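Local coordinates for benzoate transport porin BenP (Acinetobacter baumannii AB307-0294, PDB 5DL8), which probably acts as an outer-membrane porin of the OprD family, a beta-barrel channel through which small substrates such as benzoate are thought to pass, at residues 133-145 against 294-306. Sequence-based numbering, arbitrary orientation.
Sequences LWLDLPVTAVDAS and PLPDGFLPETYFI
Glu302 of segment 294-306 binds the backbone of 133-145 at Val139 and Tyr304 packs its ring against Pro138, joining two loops folded inside an OprD-family beta-barrel, an arrangement consistent with the inward-folded loops that narrow the channel in such porins. CG of Glu302 lies anti to the backbone N, and the chain then bends at chi2, which carries its carboxylate to the N-H of Val139. There OE2 takes this N-H on its syn lone pair, the N to OE2 distance being 2.6 Å and the bond almost straight at 174°. The other oxygen, OE1, uses its anti lone pair for the backbone N of Tyr304 and also accepts from a water, so several bonds fix the rotation of the carboxylate; Lys228 adds a long, weak ion pair to OE2.

The Tyr304 ring lies along residues 136-138. Pro138 packs over one face in a CH-pi contact, CD standing 4.0 Å from the ring centroid and 17° off the normal, while Glu302 OE1 sits at the ring edge, in plane. The phenol OH ends 3.3 Å from Asp136 OD1, whose carboxylate is turned 47° from the ring, and it is hydrogen-bonded to Arg206 of strand 200-210.

Farther along, Ala141 CB points toward Thr303, and Asp143 lays its CB and carboxylate across the Pro301 ring, OD2 coming 3.6 Å from CD. That carboxylate is held by a salt bridge from OD2 to Arg178 and by an Asx turn in which OD1 accepts from Ser145 N.

Two waters complete the interface. One donates to Leu137 O and Glu302 OE1 while accepting from Thr303 N and OG1; the other donates to Val139 O and to Pro301 O, 2.7 Å away, and accepts from Ala141 N.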
loop_
_atom_site.group_PDB
_atom_site.type_symbol
_atom_site.label_atom_id
_atom_site.label_comp_id
_atom_site.label_asym_id
_atom_site.label_seq_id
_atom_site.Cartn_x
_atom_site.Cartn_y
_atom_site.Cartn_z
ATOM N N LEU A 133 -4.346 6.643 -12.233
ATOM C CA LEU A 133 -5.166 6.495 -11.093
ATOM C C LEU A 133 -4.285 6.200 -9.844
ATOM O O LEU A 133 -3.407 5.332 -9.865
ATOM C CB LEU A 133 -6.060 5.253 -11.342
ATOM C CG LEU A 133 -6.835 5.131 -12.654
ATOM C CD1 LEU A 133 -7.661 3.844 -12.727
ATOM C CD2 LEU A 133 -7.713 6.398 -12.845
ATOM N N TRP A 134 -4.583 6.935 -8.780
ATOM C CA TRP A 134 -4.084 6.700 -7.488
ATOM C C TRP A 134 -5.156 5.861 -6.733
ATOM O O TRP A 134 -6.006 6.387 -6.115
ATOM C CB TRP A 134 -3.835 8.056 -6.704
ATOM C CG TRP A 134 -2.925 8.873 -7.487
ATOM C CD1 TRP A 134 -3.285 9.770 -8.416
ATOM C CD2 TRP A 134 -1.463 8.708 -7.580
ATOM N NE1 TRP A 134 -2.093 10.247 -9.058
ATOM C CE2 TRP A 134 -0.997 9.607 -8.556
ATOM C CE3 TRP A 134 -0.527 7.962 -6.855
ATOM C CZ2 TRP A 134 0.400 9.799 -8.860
ATOM C CZ3 TRP A 134 0.904 8.088 -7.210
ATOM C CH2 TRP A 134 1.318 8.993 -8.236
ATOM N N LEU A 135 -5.001 4.575 -6.687
ATOM C CA LEU A 135 -5.991 3.663 -6.094
ATOM C C LEU A 135 -5.613 3.429 -4.633
ATOM O O LEU A 135 -4.399 3.301 -4.291
ATOM C CB LEU A 135 -5.947 2.335 -6.858
ATOM C CG LEU A 135 -6.388 2.545 -8.302
ATOM C CD1 LEU A 135 -6.202 1.335 -9.138
ATOM C CD2 LEU A 135 -7.823 3.144 -8.436
ATOM N N ASP A 136 -6.650 3.274 -3.836
ATOM C CA ASP A 136 -6.539 2.945 -2.458
ATOM C C ASP A 136 -7.532 1.778 -2.179
ATOM O O ASP A 136 -8.542 1.985 -1.539
ATOM C CB ASP A 136 -6.903 4.157 -1.546
ATOM C CG ASP A 136 -6.698 3.843 -0.052
ATOM O OD1 ASP A 136 -6.103 2.786 0.327
ATOM O OD2 ASP A 136 -7.135 4.664 0.767
ATOM N N LEU A 137 -7.198 0.593 -2.696
ATOM C CA LEU A 137 -8.031 -0.589 -2.719
ATOM C C LEU A 137 -7.241 -1.824 -2.434
ATOM O O LEU A 137 -5.983 -1.880 -2.562
ATOM C CB LEU A 137 -8.620 -0.759 -4.119
ATOM C CG LEU A 137 -9.655 0.368 -4.448
ATOM C CD1 LEU A 137 -9.840 0.422 -5.929
ATOM C CD2 LEU A 137 -11.014 0.271 -3.752
ATOM N N PRO A 138 -7.944 -2.884 -2.092
ATOM C CA PRO A 138 -7.323 -4.233 -2.221
ATOM C C PRO A 138 -6.660 -4.493 -3.614
ATOM O O PRO A 138 -7.130 -3.986 -4.649
ATOM C CB PRO A 138 -8.544 -5.103 -2.096
ATOM C CG PRO A 138 -9.379 -4.281 -1.047
ATOM C CD PRO A 138 -9.332 -2.947 -1.648
ATOM N N VAL A 139 -5.610 -5.279 -3.663
ATOM C CA VAL A 139 -4.765 -5.337 -4.792
ATOM C C VAL A 139 -3.946 -4.033 -5.206
ATOM O O VAL A 139 -2.737 -4.127 -5.407
ATOM C CB VAL A 139 -5.529 -5.784 -6.128
ATOM C CG1 VAL A 139 -4.452 -6.174 -7.178
ATOM C CG2 VAL A 139 -6.523 -6.947 -5.915
ATOM N N THR A 140 -4.648 -2.886 -5.416
ATOM C CA THR A 140 -4.080 -1.690 -5.943
ATOM C C THR A 140 -4.097 -0.650 -4.847
ATOM O O THR A 140 -5.100 0.081 -4.685
ATOM C CB THR A 140 -4.865 -1.265 -7.192
ATOM O OG1 THR A 140 -6.195 -0.995 -6.853
ATOM C CG2 THR A 140 -4.797 -2.383 -8.302
ATOM N N ALA A 141 -3.083 -0.551 -4.020
ATOM C CA ALA A 141 -3.142 0.457 -2.888
ATOM C C ALA A 141 -2.188 1.657 -3.055
ATOM O O ALA A 141 -1.482 1.770 -4.068
ATOM C CB ALA A 141 -2.849 -0.241 -1.542
ATOM N N VAL A 142 -2.168 2.549 -2.064
ATOM C CA VAL A 142 -1.026 3.510 -1.857
ATOM C C VAL A 142 0.306 2.695 -1.672
ATOM O O VAL A 142 0.225 1.878 -0.697
ATOM C CB VAL A 142 -1.293 4.305 -0.524
ATOM C CG1 VAL A 142 -0.262 5.448 -0.299
ATOM C CG2 VAL A 142 -2.764 4.768 -0.475
ATOM N N ASP A 143 1.421 2.750 -2.545
ATOM C CA ASP A 143 2.680 2.299 -1.972
ATOM C C ASP A 143 3.732 3.436 -1.896
ATOM O O ASP A 143 4.543 3.662 -2.843
ATOM C CB ASP A 143 3.259 1.112 -2.728
ATOM C CG ASP A 143 4.436 0.497 -1.987
ATOM O OD1 ASP A 143 4.820 0.999 -0.843
ATOM O OD2 ASP A 143 5.033 -0.472 -2.484
ATOM N N ALA A 144 3.750 4.019 -0.718
ATOM C CA ALA A 144 4.775 5.056 -0.347
ATOM C C ALA A 144 5.889 4.539 0.573
ATOM O O ALA A 144 6.517 5.303 1.250
ATOM C CB ALA A 144 4.029 6.280 0.327
ATOM N N SER A 145 6.177 3.264 0.593
ATOM C CA SER A 145 7.088 2.648 1.624
ATOM C C SER A 145 8.647 2.880 1.295
ATOM O O SER A 145 9.630 2.698 2.177
ATOM C CB SER A 145 6.767 1.116 1.722
ATOM O OG SER A 145 7.106 0.441 0.482
ATOM N N PRO A 294 -1.587 -15.188 -2.776
ATOM C CA PRO A 294 -0.836 -14.509 -3.876
ATOM C C PRO A 294 -0.802 -13.003 -3.829
ATOM O O PRO A 294 -1.763 -12.347 -3.496
ATOM C CB PRO A 294 -1.668 -14.924 -5.117
ATOM C CG PRO A 294 -3.058 -14.976 -4.604
ATOM C CD PRO A 294 -2.989 -15.475 -3.189
ATOM N N LEU A 295 0.280 -12.450 -4.274
ATOM C CA LEU A 295 0.482 -11.005 -4.527
ATOM C C LEU A 295 0.965 -10.890 -5.989
ATOM O O LEU A 295 1.676 -11.733 -6.443
ATOM C CB LEU A 295 1.579 -10.507 -3.556
ATOM C CG LEU A 295 0.861 -10.424 -2.228
ATOM C CD1 LEU A 295 1.334 -11.355 -1.093
ATOM C CD2 LEU A 295 0.409 -9.017 -1.870
ATOM N N PRO A 296 0.540 -9.854 -6.715
ATOM C CA PRO A 296 1.047 -9.561 -7.975
ATOM C C PRO A 296 2.557 -9.201 -7.946
ATOM O O PRO A 296 3.083 -8.847 -6.914
ATOM C CB PRO A 296 0.180 -8.431 -8.489
ATOM C CG PRO A 296 -0.758 -8.001 -7.343
ATOM C CD PRO A 296 -0.446 -8.860 -6.167
ATOM N N ASP A 297 3.229 -9.372 -9.098
ATOM C CA ASP A 297 4.654 -8.996 -9.256
ATOM C C ASP A 297 4.757 -7.478 -9.077
ATOM O O ASP A 297 3.764 -6.770 -9.116
ATOM C CB ASP A 297 5.230 -9.334 -10.652
ATOM C CG ASP A 297 5.198 -10.786 -11.014
ATOM O OD1 ASP A 297 5.307 -11.607 -10.150
ATOM O OD2 ASP A 297 5.143 -11.149 -12.212
ATOM N N GLY A 298 5.914 -7.014 -8.747
ATOM C CA GLY A 298 6.187 -5.549 -8.686
ATOM C C GLY A 298 5.919 -4.915 -7.332
ATOM O O GLY A 298 5.764 -3.646 -7.218
ATOM N N PHE A 299 5.850 -5.804 -6.308
ATOM C CA PHE A 299 5.910 -5.440 -4.870
ATOM C C PHE A 299 4.653 -4.700 -4.449
ATOM O O PHE A 299 4.677 -3.867 -3.485
ATOM C CB PHE A 299 7.237 -4.611 -4.518
ATOM C CG PHE A 299 8.509 -5.230 -5.096
ATOM C CD1 PHE A 299 8.992 -6.460 -4.604
ATOM C CD2 PHE A 299 9.128 -4.661 -6.224
ATOM C CE1 PHE A 299 10.085 -7.086 -5.235
ATOM C CE2 PHE A 299 10.214 -5.280 -6.841
ATOM C CZ PHE A 299 10.686 -6.488 -6.340
ATOM N N LEU A 300 3.544 -4.984 -5.150
ATOM C CA LEU A 300 2.253 -4.313 -4.820
ATOM C C LEU A 300 1.792 -4.791 -3.473
ATOM O O LEU A 300 1.583 -5.962 -3.286
ATOM C CB LEU A 300 1.234 -4.574 -5.933
ATOM C CG LEU A 300 1.726 -4.297 -7.394
ATOM C CD1 LEU A 300 0.578 -4.342 -8.415
ATOM C CD2 LEU A 300 2.419 -2.941 -7.392
ATOM N N PRO A 301 1.738 -3.901 -2.459
ATOM C CA PRO A 301 1.420 -4.462 -1.097
ATOM C C PRO A 301 -0.092 -4.642 -0.958
ATOM O O PRO A 301 -0.845 -3.974 -1.657
ATOM C CB PRO A 301 1.868 -3.335 -0.115
ATOM C CG PRO A 301 1.565 -2.090 -0.933
ATOM C CD PRO A 301 1.983 -2.435 -2.376
ATOM N N GLU A 302 -0.514 -5.530 -0.049
ATOM C CA GLU A 302 -1.960 -5.745 0.244
ATOM C C GLU A 302 -2.154 -5.074 1.581
ATOM O O GLU A 302 -2.069 -5.697 2.693
ATOM C CB GLU A 302 -2.376 -7.214 0.248
ATOM C CG GLU A 302 -3.859 -7.419 0.499
ATOM C CD GLU A 302 -4.661 -6.395 -0.339
ATOM O OE1 GLU A 302 -4.963 -5.258 0.217
ATOM O OE2 GLU A 302 -4.917 -6.708 -1.555
ATOM N N THR A 303 -2.453 -3.804 1.442
ATOM C CA THR A 303 -2.626 -2.862 2.564
ATOM C C THR A 303 -3.868 -3.121 3.420
ATOM O O THR A 303 -3.936 -2.612 4.532
ATOM C CB THR A 303 -2.716 -1.369 2.105
ATOM O OG1 THR A 303 -3.785 -1.251 1.123
ATOM C CG2 THR A 303 -1.237 -0.891 1.429
ATOM N N TYR A 304 -4.819 -3.892 2.886
ATOM C CA TYR A 304 -6.039 -4.305 3.625
ATOM C C TYR A 304 -5.916 -5.559 4.411
ATOM O O TYR A 304 -6.926 -6.083 4.910
ATOM C CB TYR A 304 -7.201 -4.361 2.646
ATOM C CG TYR A 304 -7.578 -2.946 2.186
ATOM C CD1 TYR A 304 -6.787 -2.227 1.201
ATOM C CD2 TYR A 304 -8.663 -2.260 2.831
ATOM C CE1 TYR A 304 -7.110 -0.909 0.853
ATOM C CE2 TYR A 304 -8.991 -0.946 2.505
ATOM C CZ TYR A 304 -8.274 -0.282 1.527
ATOM O OH TYR A 304 -8.708 0.966 1.240
ATOM N N PHE A 305 -4.721 -6.133 4.421
ATOM C CA PHE A 305 -4.399 -7.189 5.381
ATOM C C PHE A 305 -4.446 -6.481 6.758
ATOM O O PHE A 305 -4.382 -5.237 6.785
ATOM C CB PHE A 305 -2.981 -7.762 5.101
ATOM C CG PHE A 305 -2.883 -8.884 4.118
ATOM C CD1 PHE A 305 -3.949 -9.365 3.392
ATOM C CD2 PHE A 305 -1.631 -9.470 3.895
ATOM C CE1 PHE A 305 -3.791 -10.382 2.472
ATOM C CE2 PHE A 305 -1.441 -10.531 2.963
ATOM C CZ PHE A 305 -2.537 -10.962 2.256
ATOM N N ILE A 306 -4.642 -7.221 7.873
ATOM C CA ILE A 306 -4.729 -6.534 9.251
ATOM C C ILE A 306 -3.396 -5.830 9.668
ATOM O O ILE A 306 -3.364 -4.960 10.489
ATOM C CB ILE A 306 -5.044 -7.450 10.451
ATOM C CG1 ILE A 306 -3.862 -8.414 10.694
ATOM C CG2 ILE A 306 -6.331 -8.201 10.291
ATOM C CD1 ILE A 306 -4.223 -9.568 11.643
HETATM O O HOH W 1 -4.090 -2.882 -0.718
HETATM O O HOH W 2 -0.958 -2.681 -3.972
#